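Local atomic coordinates of phiAB6 tailspike (Unidentified phage, PDB entry 5JS4), a protein that probably recognises and fragments the exopolysaccharide of the phage's host, Acinetobacter baumannii, working as a beta-helical trimeric tailspike. Residues A[607-618]-A[708-719]; A[621-629]-A[639-649]. One frame throughout, in Å; residues are numbered along the deposited sequence.

Interaction 1: residues A[607-618]-A[708-719]; sequences YAPMMLTYDQSF and PHRFTVAFTATS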
loop_
_atom_site.group_PDB
_atom_site.type_symbol
_atom_site.label_atom_id
_atom_site.label_comp_id
_atom_site.label_asym_id
_atom_site.label_seq_id
_atom_site.Cartn_x
_atom_site.Cartn_y
_atom_site.Cartn_z
ATOM N N TYR A 607 -25.164 25.656 -28.666
ATOM C CA TYR A 607 -24.282 25.584 -29.841
ATOM C C TYR A 607 -23.109 26.548 -29.758
ATOM O O TYR A 607 -23.277 27.700 -29.360
ATOM C CB TYR A 607 -25.074 25.917 -31.111
ATOM C CG TYR A 607 -26.157 24.919 -31.415
ATOM C CD1 TYR A 607 -27.324 24.882 -30.660
ATOM C CD2 TYR A 607 -26.015 24.004 -32.447
ATOM C CE1 TYR A 607 -28.318 23.961 -30.924
ATOM C CE2 TYR A 607 -27.009 23.079 -32.721
ATOM C CZ TYR A 607 -28.157 23.066 -31.950
ATOM O OH TYR A 607 -29.156 22.148 -32.190
ATOM N N ALA A 608 -21.937 26.072 -30.171
ATOM C CA ALA A 608 -20.787 26.936 -30.428
ATOM C C ALA A 608 -20.522 26.880 -31.932
ATOM O O ALA A 608 -19.870 25.956 -32.404
ATOM C CB ALA A 608 -19.570 26.470 -29.639
ATOM N N PRO A 609 -21.054 27.847 -32.697
ATOM C CA PRO A 609 -20.938 27.756 -34.156
ATOM C C PRO A 609 -19.545 28.068 -34.675
ATOM O O PRO A 609 -18.737 28.679 -33.976
ATOM C CB PRO A 609 -21.916 28.825 -34.649
ATOM C CG PRO A 609 -21.915 29.842 -33.561
ATOM C CD PRO A 609 -21.787 29.059 -32.285
ATOM N N MET A 610 -19.271 27.647 -35.903
ATOM C CA MET A 610 -18.125 28.173 -36.625
ATOM C C MET A 610 -18.410 29.627 -36.961
ATOM O O MET A 610 -19.527 29.971 -37.355
ATOM C CB MET A 610 -17.868 27.385 -37.906
ATOM C CG MET A 610 -17.289 26.009 -37.646
ATOM S SD MET A 610 -16.977 25.064 -39.148
ATOM C CE MET A 610 -18.607 24.425 -39.510
ATOM N N MET A 611 -17.409 30.483 -36.774
ATOM C CA MET A 611 -17.499 31.874 -37.197
ATOM C C MET A 611 -16.405 32.143 -38.214
ATOM O O MET A 611 -15.298 31.619 -38.107
ATOM C CB MET A 611 -17.393 32.819 -36.002
ATOM C CG MET A 611 -18.486 32.565 -34.976
ATOM S SD MET A 611 -18.567 33.804 -33.673
ATOM C CE MET A 611 -19.586 35.046 -34.454
ATOM N N LEU A 612 -16.732 32.955 -39.205
ATOM C CA LEU A 612 -15.844 33.181 -40.335
ATOM C C LEU A 612 -16.116 34.568 -40.880
ATOM O O LEU A 612 -17.263 34.932 -41.101
ATOM C CB LEU A 612 -16.113 32.105 -41.390
ATOM C CG LEU A 612 -15.332 32.151 -42.699
ATOM C CD1 LEU A 612 -13.837 32.036 -42.473
ATOM C CD2 LEU A 612 -15.815 31.025 -43.599
ATOM N N THR A 613 -15.059 35.354 -41.080
ATOM C CA THR A 613 -15.212 36.734 -41.510
ATOM C C THR A 613 -14.522 36.994 -42.849
ATOM O O THR A 613 -13.407 36.531 -43.085
ATOM C CB THR A 613 -14.742 37.695 -40.394
ATOM O OG1 THR A 613 -15.696 37.639 -39.319
ATOM C CG2 THR A 613 -14.630 39.132 -40.882
ATOM N N TYR A 614 -15.234 37.700 -43.722
ATOM C CA TYR A 614 -14.705 38.225 -44.978
ATOM C C TYR A 614 -14.189 39.631 -44.729
ATOM O O TYR A 614 -14.850 40.413 -44.066
ATOM C CB TYR A 614 -15.820 38.299 -46.015
ATOM C CG TYR A 614 -15.462 39.075 -47.258
ATOM C CD1 TYR A 614 -14.781 38.463 -48.301
ATOM C CD2 TYR A 614 -15.808 40.418 -47.394
ATOM C CE1 TYR A 614 -14.452 39.166 -49.445
ATOM C CE2 TYR A 614 -15.484 41.130 -48.534
ATOM C CZ TYR A 614 -14.802 40.498 -49.558
ATOM O OH TYR A 614 -14.478 41.188 -50.702
ATOM N N ASP A 615 -13.017 39.956 -45.271
ATOM C CA ASP A 615 -12.469 41.308 -45.189
ATOM C C ASP A 615 -11.621 41.517 -46.430
ATOM O O ASP A 615 -10.618 40.831 -46.618
ATOM C CB ASP A 615 -11.634 41.465 -43.917
ATOM C CG ASP A 615 -11.131 42.888 -43.692
ATOM O OD1 ASP A 615 -11.165 43.723 -44.620
ATOM O OD2 ASP A 615 -10.690 43.162 -42.557
ATOM N N GLN A 616 -12.031 42.446 -47.283
ATOM C CA GLN A 616 -11.302 42.667 -48.533
ATOM C C GLN A 616 -9.904 43.248 -48.290
ATOM O O GLN A 616 -9.076 43.241 -49.201
ATOM C CB GLN A 616 -12.115 43.515 -49.516
ATOM C CG GLN A 616 -12.324 44.961 -49.128
ATOM C CD GLN A 616 -13.232 45.682 -50.117
ATOM O OE1 GLN A 616 -14.423 45.388 -50.208
ATOM N NE2 GLN A 616 -12.673 46.624 -50.861
ATOM N N SER A 617 -9.638 43.726 -47.074
ATOM C CA SER A 617 -8.291 44.190 -46.693
ATOM C C SER A 617 -7.350 43.083 -46.202
ATOM O O SER A 617 -6.152 43.335 -46.016
ATOM C CB SER A 617 -8.369 45.291 -45.629
ATOM O OG SER A 617 -8.870 46.489 -46.182
ATOM N N PHE A 618 -7.867 41.875 -45.973
ATOM C CA PHE A 618 -7.002 40.746 -45.616
ATOM C C PHE A 618 -6.031 40.463 -46.762
ATOM O O PHE A 618 -6.419 40.507 -47.928
ATOM C CB PHE A 618 -7.789 39.447 -45.373
ATOM C CG PHE A 618 -8.517 39.370 -44.051
ATOM C CD1 PHE A 618 -8.070 40.025 -42.907
ATOM C CD2 PHE A 618 -9.636 38.559 -43.947
ATOM C CE1 PHE A 618 -8.759 39.910 -41.707
ATOM C CE2 PHE A 618 -10.327 38.440 -42.753
ATOM C CZ PHE A 618 -9.886 39.112 -41.632
ATOM N N PRO A 708 -20.074 44.859 -49.119
ATOM C CA PRO A 708 -19.445 45.263 -47.866
ATOM C C PRO A 708 -17.928 45.140 -47.953
ATOM O O PRO A 708 -17.411 44.367 -48.762
ATOM C CB PRO A 708 -19.997 44.260 -46.842
ATOM C CG PRO A 708 -21.226 43.693 -47.467
ATOM C CD PRO A 708 -20.944 43.683 -48.941
ATOM N N HIS A 709 -17.226 45.916 -47.143
ATOM C CA HIS A 709 -15.784 45.764 -47.007
ATOM C C HIS A 709 -15.458 44.539 -46.158
ATOM O O HIS A 709 -14.501 43.816 -46.428
ATOM C CB HIS A 709 -15.193 47.006 -46.356
ATOM C CG HIS A 709 -13.729 47.164 -46.590
ATOM N ND1 HIS A 709 -12.779 46.461 -45.887
ATOM C CD2 HIS A 709 -13.053 47.953 -47.457
ATOM C CE1 HIS A 709 -11.577 46.815 -46.310
ATOM N NE2 HIS A 709 -11.717 47.718 -47.258
ATOM N N ARG A 710 -16.273 44.309 -45.130
ATOM C CA ARG A 710 -16.031 43.243 -44.171
ATOM C C ARG A 710 -17.360 42.808 -43.568
ATOM O O ARG A 710 -18.221 43.639 -43.301
ATOM C CB ARG A 710 -15.068 43.731 -43.076
ATOM C CG ARG A 710 -14.851 42.782 -41.905
ATOM C CD ARG A 710 -13.768 43.307 -40.970
ATOM N NE ARG A 710 -13.602 42.473 -39.780
ATOM C CZ ARG A 710 -12.503 41.803 -39.432
ATOM N NH1 ARG A 710 -11.396 41.834 -40.173
ATOM N NH2 ARG A 710 -12.503 41.087 -38.316
ATOM N N PHE A 711 -17.527 41.504 -43.391
ATOM C CA PHE A 711 -18.688 40.972 -42.683
ATOM C C PHE A 711 -18.407 39.574 -42.153
ATOM O O PHE A 711 -17.555 38.854 -42.667
ATOM C CB PHE A 711 -19.946 40.975 -43.568
ATOM C CG PHE A 711 -19.899 40.003 -44.721
ATOM C CD1 PHE A 711 -19.349 40.380 -45.934
ATOM C CD2 PHE A 711 -20.428 38.720 -44.599
ATOM C CE1 PHE A 711 -19.311 39.497 -47.002
ATOM C CE2 PHE A 711 -20.393 37.836 -45.664
ATOM C CZ PHE A 711 -19.835 38.225 -46.865
ATOM N N THR A 712 -19.162 39.206 -41.128
ATOM C CA THR A 712 -19.040 37.938 -40.437
ATOM C C THR A 712 -20.200 37.025 -40.819
ATOM O O THR A 712 -21.298 37.500 -41.108
ATOM C CB THR A 712 -19.089 38.185 -38.916
ATOM O OG1 THR A 712 -17.950 38.970 -38.535
ATOM C CG2 THR A 712 -19.112 36.888 -38.115
ATOM N N VAL A 713 -19.931 35.723 -40.831
ATOM C CA VAL A 713 -20.987 34.713 -40.825
ATOM C C VAL A 713 -20.746 33.741 -39.674
ATOM O O VAL A 713 -19.609 33.527 -39.246
ATOM C CB VAL A 713 -21.092 33.940 -42.165
ATOM C CG1 VAL A 713 -21.226 34.906 -43.329
ATOM C CG2 VAL A 713 -19.916 33.001 -42.375
ATOM N N ALA A 714 -21.829 33.149 -39.182
ATOM C CA ALA A 714 -21.754 32.091 -38.187
ATOM C C ALA A 714 -22.650 30.967 -38.670
ATOM O O ALA A 714 -23.777 31.211 -39.091
ATOM C CB ALA A 714 -22.209 32.591 -36.825
ATOM N N PHE A 715 -22.146 29.742 -38.635
ATOM C CA PHE A 715 -22.939 28.604 -39.089
ATOM C C PHE A 715 -22.527 27.318 -38.405
ATOM O O PHE A 715 -21.437 27.219 -37.828
ATOM C CB PHE A 715 -22.881 28.465 -40.620
ATOM C CG PHE A 715 -21.527 28.087 -41.164
ATOM C CD1 PHE A 715 -20.517 29.033 -41.283
ATOM C CD2 PHE A 715 -21.276 26.788 -41.603
ATOM C CE1 PHE A 715 -19.277 28.691 -41.800
ATOM C CE2 PHE A 715 -20.038 26.442 -42.125
ATOM C CZ PHE A 715 -19.039 27.393 -42.222
ATOM N N THR A 716 -23.429 26.340 -38.454
ATOM C CA THR A 716 -23.158 25.011 -37.933
ATOM C C THR A 716 -23.221 23.998 -39.069
ATOM O O THR A 716 -23.924 24.209 -40.059
ATOM C CB THR A 716 -24.147 24.604 -36.830
ATOM O OG1 THR A 716 -25.467 24.479 -37.372
ATOM C CG2 THR A 716 -24.151 25.628 -35.705
ATOM N N ALA A 717 -22.479 22.907 -38.914
ATOM C CA ALA A 717 -22.427 21.847 -39.927
ATOM C C ALA A 717 -23.440 20.741 -39.644
ATOM O O ALA A 717 -23.611 19.837 -40.461
ATOM C CB ALA A 717 -21.025 21.275 -40.026
ATOM N N THR A 718 -24.105 20.811 -38.493
ATOM C CA THR A 718 -25.222 19.922 -38.183
ATOM C C THR A 718 -26.340 20.724 -37.546
ATOM O O THR A 718 -26.142 21.871 -37.133
ATOM C CB THR A 718 -24.844 18.784 -37.212
ATOM O OG1 THR A 718 -24.688 19.308 -35.883
ATOM C CG2 THR A 718 -23.574 18.074 -37.649
ATOM N N SER A 719 -27.512 20.107 -37.450
ATOM C CA SER A 719 -28.630 20.708 -36.747
ATOM C C SER A 719 -28.393 20.678 -35.243
ATOM O O SER A 719 -29.179 21.276 -34.508
ATOM C CB SER A 719 -29.926 19.971 -37.069
ATOM O OG SER A 719 -29.895 18.652 -36.555
ATOM O OXT SER A 719 -27.443 20.063 -34.736
HETATM O O HOH W 1 -16.145 43.198 -51.104
#
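Leu612 and Val713 sit at the middle of an antiparallel strand pair, joined by two backbone hydrogen bonds, of which Val713 N to Leu612 O is the straighter (2.8 Å, 172°). Tyr614 and Phe711 repeat this pair of hydrogen bonds, whereas at Met610 and Phe715 the bond from Met610 N is weak.

Most of the apolar contacts line the face that carries Met610, Leu612, Tyr614, Phe711, Val713 and Phe715. Phe711 CG stands between its backbone N and carbonyl carbon (chi1 68°), which swings the ring back over the partner strand and lays one face beneath Tyr614 CB, a CH-pi contact with CB 4.1 Å from the ring centroid. Phe715 leans the same way, and the bent end of Met610 brings CE to 3.6 Å from Phe715 CE2, with the sulfur oblique to the ring in a Met-aromatic contact.

The other face is mixed: Met611 packs on Ala714, and beside them stand Thr613, Thr712, Asp615 and Arg710. Thr613 OG1 and Thr712 OG1 share a hydrogen bond of 2.7 Å, and each has a further partner in a second subunit, His653 and Ile654 N respectively. Arg710, extended from CG to NE, gives NH1 to Asp615 OD2 at 2.8 Å, in the guanidinium plane but on the anti side of the carboxylate; Thr613 CG2 covers one guanidinium face. Arg664 forms a second salt bridge with OD2, while OD1 accepts from Ser617 N, two residues on, in an Asx turn.

Beyond the paired residues 610-615 and 710-715, Tyr607 OH donates to Ser719 O of the C-terminal carboxylate at 2.5 Å, a very short bond. The pair forms neighbouring strands of a six-stranded antiparallel sheet in the C-terminal region, with a classic beta bulge at His709 and Arg710 opposite Leu660.

Interaction 2: residues A[621-629]-A[639-649]; sequences PQNNNGWKI and VERVSGNTSVI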
loop_
_atom_site.group_PDB
_atom_site.type_symbol
_atom_site.label_atom_id
_atom_site.label_comp_id
_atom_site.label_asym_id
_atom_site.label_seq_id
_atom_site.Cartn_x
_atom_site.Cartn_y
_atom_site.Cartn_z
ATOM N N PRO A 621 -7.417 35.171 -47.650
ATOM C CA PRO A 621 -8.736 34.954 -47.054
ATOM C C PRO A 621 -8.661 34.191 -45.739
ATOM O O PRO A 621 -7.838 33.299 -45.574
ATOM C CB PRO A 621 -9.482 34.124 -48.109
ATOM C CG PRO A 621 -8.713 34.291 -49.374
ATOM C CD PRO A 621 -7.293 34.526 -48.970
ATOM N N GLN A 622 -9.516 34.561 -44.797
ATOM C CA GLN A 622 -9.642 33.808 -43.569
ATOM C C GLN A 622 -10.267 32.456 -43.901
ATOM O O GLN A 622 -11.149 32.364 -44.752
ATOM C CB GLN A 622 -10.513 34.577 -42.581
ATOM C CG GLN A 622 -10.483 34.034 -41.172
ATOM C CD GLN A 622 -11.348 34.852 -40.245
ATOM O OE1 GLN A 622 -12.509 34.522 -40.028
ATOM N NE2 GLN A 622 -10.798 35.941 -39.719
ATOM N N ASN A 623 -9.784 31.412 -43.245
ATOM C CA ASN A 623 -10.296 30.062 -43.445
ATOM C C ASN A 623 -10.655 29.461 -42.099
ATOM O O ASN A 623 -9.853 29.499 -41.169
ATOM C CB ASN A 623 -9.238 29.212 -44.159
ATOM C CG ASN A 623 -9.733 27.816 -44.507
ATOM O OD1 ASN A 623 -10.157 27.058 -43.635
ATOM N ND2 ASN A 623 -9.660 27.460 -45.789
ATOM N N ASN A 624 -11.875 28.937 -41.987
ATOM C CA ASN A 624 -12.267 28.164 -40.820
ATOM C C ASN A 624 -12.648 26.759 -41.256
ATOM O O ASN A 624 -13.667 26.566 -41.911
ATOM C CB ASN A 624 -13.434 28.831 -40.078
ATOM C CG ASN A 624 -13.783 28.124 -38.775
ATOM O OD1 ASN A 624 -13.389 26.986 -38.540
ATOM N ND2 ASN A 624 -14.531 28.806 -37.916
ATOM N N ASN A 625 -11.802 25.788 -40.915
ATOM C CA ASN A 625 -12.156 24.378 -41.044
ATOM C C ASN A 625 -12.377 23.936 -42.489
ATOM O O ASN A 625 -13.131 22.994 -42.741
ATOM C CB ASN A 625 -13.417 24.090 -40.210
ATOM C CG ASN A 625 -13.488 22.664 -39.709
ATOM O OD1 ASN A 625 -12.514 21.913 -39.777
ATOM N ND2 ASN A 625 -14.651 22.285 -39.182
ATOM N N GLY A 626 -11.723 24.614 -43.431
ATOM C CA GLY A 626 -11.874 24.301 -44.852
ATOM C C GLY A 626 -12.882 25.143 -45.609
ATOM O O GLY A 626 -13.114 24.898 -46.792
ATOM N N TRP A 627 -13.496 26.115 -44.933
ATOM C CA TRP A 627 -14.367 27.097 -45.577
ATOM C C TRP A 627 -13.718 28.479 -45.586
ATOM O O TRP A 627 -13.061 28.868 -44.621
ATOM C CB TRP A 627 -15.728 27.182 -44.868
ATOM C CG TRP A 627 -16.658 26.071 -45.239
ATOM C CD1 TRP A 627 -17.564 26.073 -46.257
ATOM C CD2 TRP A 627 -16.765 24.794 -44.607
ATOM N NE1 TRP A 627 -18.238 24.875 -46.296
ATOM C CE2 TRP A 627 -17.762 24.068 -45.298
ATOM C CE3 TRP A 627 -16.116 24.188 -43.526
ATOM C CZ2 TRP A 627 -18.125 22.768 -44.940
ATOM C CZ3 TRP A 627 -16.477 22.896 -43.170
ATOM C CH2 TRP A 627 -17.472 22.199 -43.881
ATOM N N LYS A 628 -13.913 29.206 -46.683
ATOM C CA LYS A 628 -13.517 30.613 -46.789
ATOM C C LYS A 628 -14.631 31.383 -47.479
ATOM O O LYS A 628 -15.525 30.784 -48.084
ATOM C CB LYS A 628 -12.205 30.772 -47.567
ATOM C CG LYS A 628 -12.277 30.359 -49.026
ATOM C CD LYS A 628 -10.979 30.696 -49.742
ATOM C CE LYS A 628 -11.029 30.280 -51.196
ATOM N NZ LYS A 628 -9.775 30.660 -51.902
ATOM N N ILE A 629 -14.575 32.707 -47.396
ATOM C CA ILE A 629 -15.555 33.553 -48.060
ATOM C C ILE A 629 -14.868 34.298 -49.187
ATOM O O ILE A 629 -13.847 34.952 -48.967
ATOM C CB ILE A 629 -16.206 34.573 -47.103
ATOM C CG1 ILE A 629 -16.742 33.858 -45.859
ATOM C CG2 ILE A 629 -17.306 35.333 -47.834
ATOM C CD1 ILE A 629 -17.406 34.765 -44.841
ATOM N N VAL A 639 -19.598 31.374 -49.326
ATOM C CA VAL A 639 -18.990 30.691 -48.193
ATOM C C VAL A 639 -18.767 29.271 -48.698
ATOM O O VAL A 639 -19.690 28.448 -48.714
ATOM C CB VAL A 639 -19.899 30.721 -46.944
ATOM C CG1 VAL A 639 -19.210 30.058 -45.764
ATOM C CG2 VAL A 639 -20.295 32.152 -46.605
ATOM N N GLU A 640 -17.543 29.007 -49.148
ATOM C CA GLU A 640 -17.257 27.842 -49.986
ATOM C C GLU A 640 -16.146 26.967 -49.434
ATOM O O GLU A 640 -15.287 27.422 -48.678
ATOM C CB GLU A 640 -16.872 28.292 -51.397
ATOM C CG GLU A 640 -15.626 29.162 -51.454
ATOM C CD GLU A 640 -15.122 29.394 -52.864
ATOM O OE1 GLU A 640 -15.933 29.367 -53.812
ATOM O OE2 GLU A 640 -13.905 29.617 -53.016
ATOM N N ARG A 641 -16.160 25.712 -49.867
ATOM C CA ARG A 641 -15.129 24.751 -49.512
ATOM C C ARG A 641 -13.886 24.979 -50.356
ATOM O O ARG A 641 -13.975 25.172 -51.573
ATOM C CB ARG A 641 -15.621 23.327 -49.743
ATOM C CG ARG A 641 -16.874 22.995 -48.961
ATOM C CD ARG A 641 -17.202 21.517 -48.993
ATOM N NE ARG A 641 -17.519 21.040 -50.340
ATOM C CZ ARG A 641 -17.898 19.796 -50.629
ATOM N NH1 ARG A 641 -17.992 18.879 -49.673
ATOM N NH2 ARG A 641 -18.168 19.467 -51.889
ATOM N N VAL A 642 -12.731 24.952 -49.708
ATOM C CA VAL A 642 -11.465 24.990 -50.430
ATOM C C VAL A 642 -11.089 23.587 -50.904
ATOM O O VAL A 642 -11.668 22.589 -50.466
ATOM C CB VAL A 642 -10.334 25.600 -49.585
ATOM C CG1 VAL A 642 -10.734 26.977 -49.073
ATOM C CG2 VAL A 642 -9.951 24.689 -48.431
ATOM N N SER A 643 -10.119 23.523 -51.811
ATOM C CA SER A 643 -9.676 22.254 -52.371
ATOM C C SER A 643 -9.288 21.280 -51.264
ATOM O O SER A 643 -8.533 21.630 -50.357
ATOM C CB SER A 643 -8.488 22.469 -53.309
ATOM O OG SER A 643 -8.071 21.243 -53.881
ATOM N N GLY A 644 -9.830 20.069 -51.330
ATOM C CA GLY A 644 -9.517 19.028 -50.356
ATOM C C GLY A 644 -10.528 18.925 -49.228
ATOM O O GLY A 644 -10.578 17.912 -48.531
ATOM N N ASN A 645 -11.328 19.967 -49.025
ATOM C CA ASN A 645 -12.390 19.897 -48.034
ATOM C C ASN A 645 -13.590 19.158 -48.610
ATOM O O ASN A 645 -14.354 19.729 -49.385
ATOM C CB ASN A 645 -12.809 21.290 -47.568
ATOM C CG ASN A 645 -13.960 21.243 -46.584
ATOM O OD1 ASN A 645 -14.308 20.177 -46.074
ATOM N ND2 ASN A 645 -14.558 22.394 -46.318
ATOM N N THR A 646 -13.744 17.894 -48.219
ATOM C CA THR A 646 -14.843 17.053 -48.683
ATOM C C THR A 646 -15.935 16.922 -47.628
ATOM O O THR A 646 -16.878 16.145 -47.792
ATOM C CB THR A 646 -14.341 15.648 -49.063
ATOM O OG1 THR A 646 -13.708 15.040 -47.932
ATOM C CG2 THR A 646 -13.348 15.733 -50.216
ATOM N N SER A 647 -15.805 17.684 -46.543
ATOM C CA SER A 647 -16.811 17.690 -45.489
ATOM C C SER A 647 -18.041 18.465 -45.940
ATOM O O SER A 647 -17.964 19.292 -46.846
ATOM C CB SER A 647 -16.236 18.296 -44.209
ATOM O OG SER A 647 -15.118 17.552 -43.759
ATOM N N VAL A 648 -19.178 18.190 -45.302
ATOM C CA VAL A 648 -20.441 18.804 -45.695
ATOM C C VAL A 648 -21.176 19.412 -44.512
ATOM O O VAL A 648 -20.885 19.113 -43.350
ATOM C CB VAL A 648 -21.385 17.797 -46.392
ATOM C CG1 VAL A 648 -20.704 17.184 -47.605
ATOM C CG2 VAL A 648 -21.839 16.707 -45.431
ATOM N N ILE A 649 -22.126 20.274 -44.850
ATOM C CA ILE A 649 -23.106 20.810 -43.921
ATOM C C ILE A 649 -24.378 19.984 -44.075
ATOM O O ILE A 649 -24.859 19.787 -45.193
ATOM C CB ILE A 649 -23.418 22.280 -44.253
ATOM C CG1 ILE A 649 -22.178 23.154 -44.023
ATOM C CG2 ILE A 649 -24.603 22.790 -43.437
ATOM C CD1 ILE A 649 -22.233 24.479 -44.744
#
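Trp627 presents one indole face to Asn645, whose ND2 lies 3.5 Å above the ring plane and over its centre. The amide and ring planes are nearly perpendicular, 85° apart, so the amide comes down on the indole with its nitrogen leading. Around the same ring, Arg641 runs alongside and lays CG 3.5 Å from Trp627 NE1, and Ser647 CB and Ile649 CG1 approach the far, six-membered end. The indole thus fills a hollow curved out of the 641-649 loop, while its NE1 is hydrogen-bonded to Ala692 O.

A smaller bump, Val642, fits between Asn623 and Lys628. Its CG1 touches Asn623 ND2 at 3.5 Å and the aliphatic chain of Lys628 at CG (3.7 Å). Lys628 and Glu640 lie side by side, but NZ stays 4.4 Å from Glu640 OE2, beyond a salt bridge; Glu640 OE1 is paired with Arg638 instead. On the face shared with Trp627, Ile629 CG1 packs against Val639 CG2.

Two backbone bonds between Lys628 and Glu640 hold the hairpin strands together. Where the strands part, Gly626 O takes two donors from opposite faces of its carbonyl plane: Val642 N at 2.9 Å and Asn645 ND2, also at 2.9 Å but high above that plane. Asn645 CG is anti to the backbone N (chi1 177°), which extends the amide across to this carbonyl, and its OD1 accepts from Ser647 N in an Asx turn. A single asparagine amide therefore ties the 624-627 turn to the 642-647 loop while covering the tryptophan, consistent with a contact fixed by neutral hydrogen bonds and indole packing more than by paired charges.

How the interactions relate
The centres of interactions 1 and 2 are 11 Å apart, near the C-terminal end of the elongated chain. Strand 602-615 of interaction 1 is followed by 623-624 and then by the hairpin 627-633/636-641 of interaction 2; the chain returns to strand 708-715 much later. The two contacts belong to different antiparallel sheets that face each other. Gln622 OE1 and Asn624 ND2 probably hydrogen-bond to Thr613 N and Met611 O, and Trp627 and Ile629 pack on residues of the first sheet, with Trp627 edge-to-face against Phe715. Residues of both contacts also touch a second subunit, so this region of the chain contributes to the trimer interface.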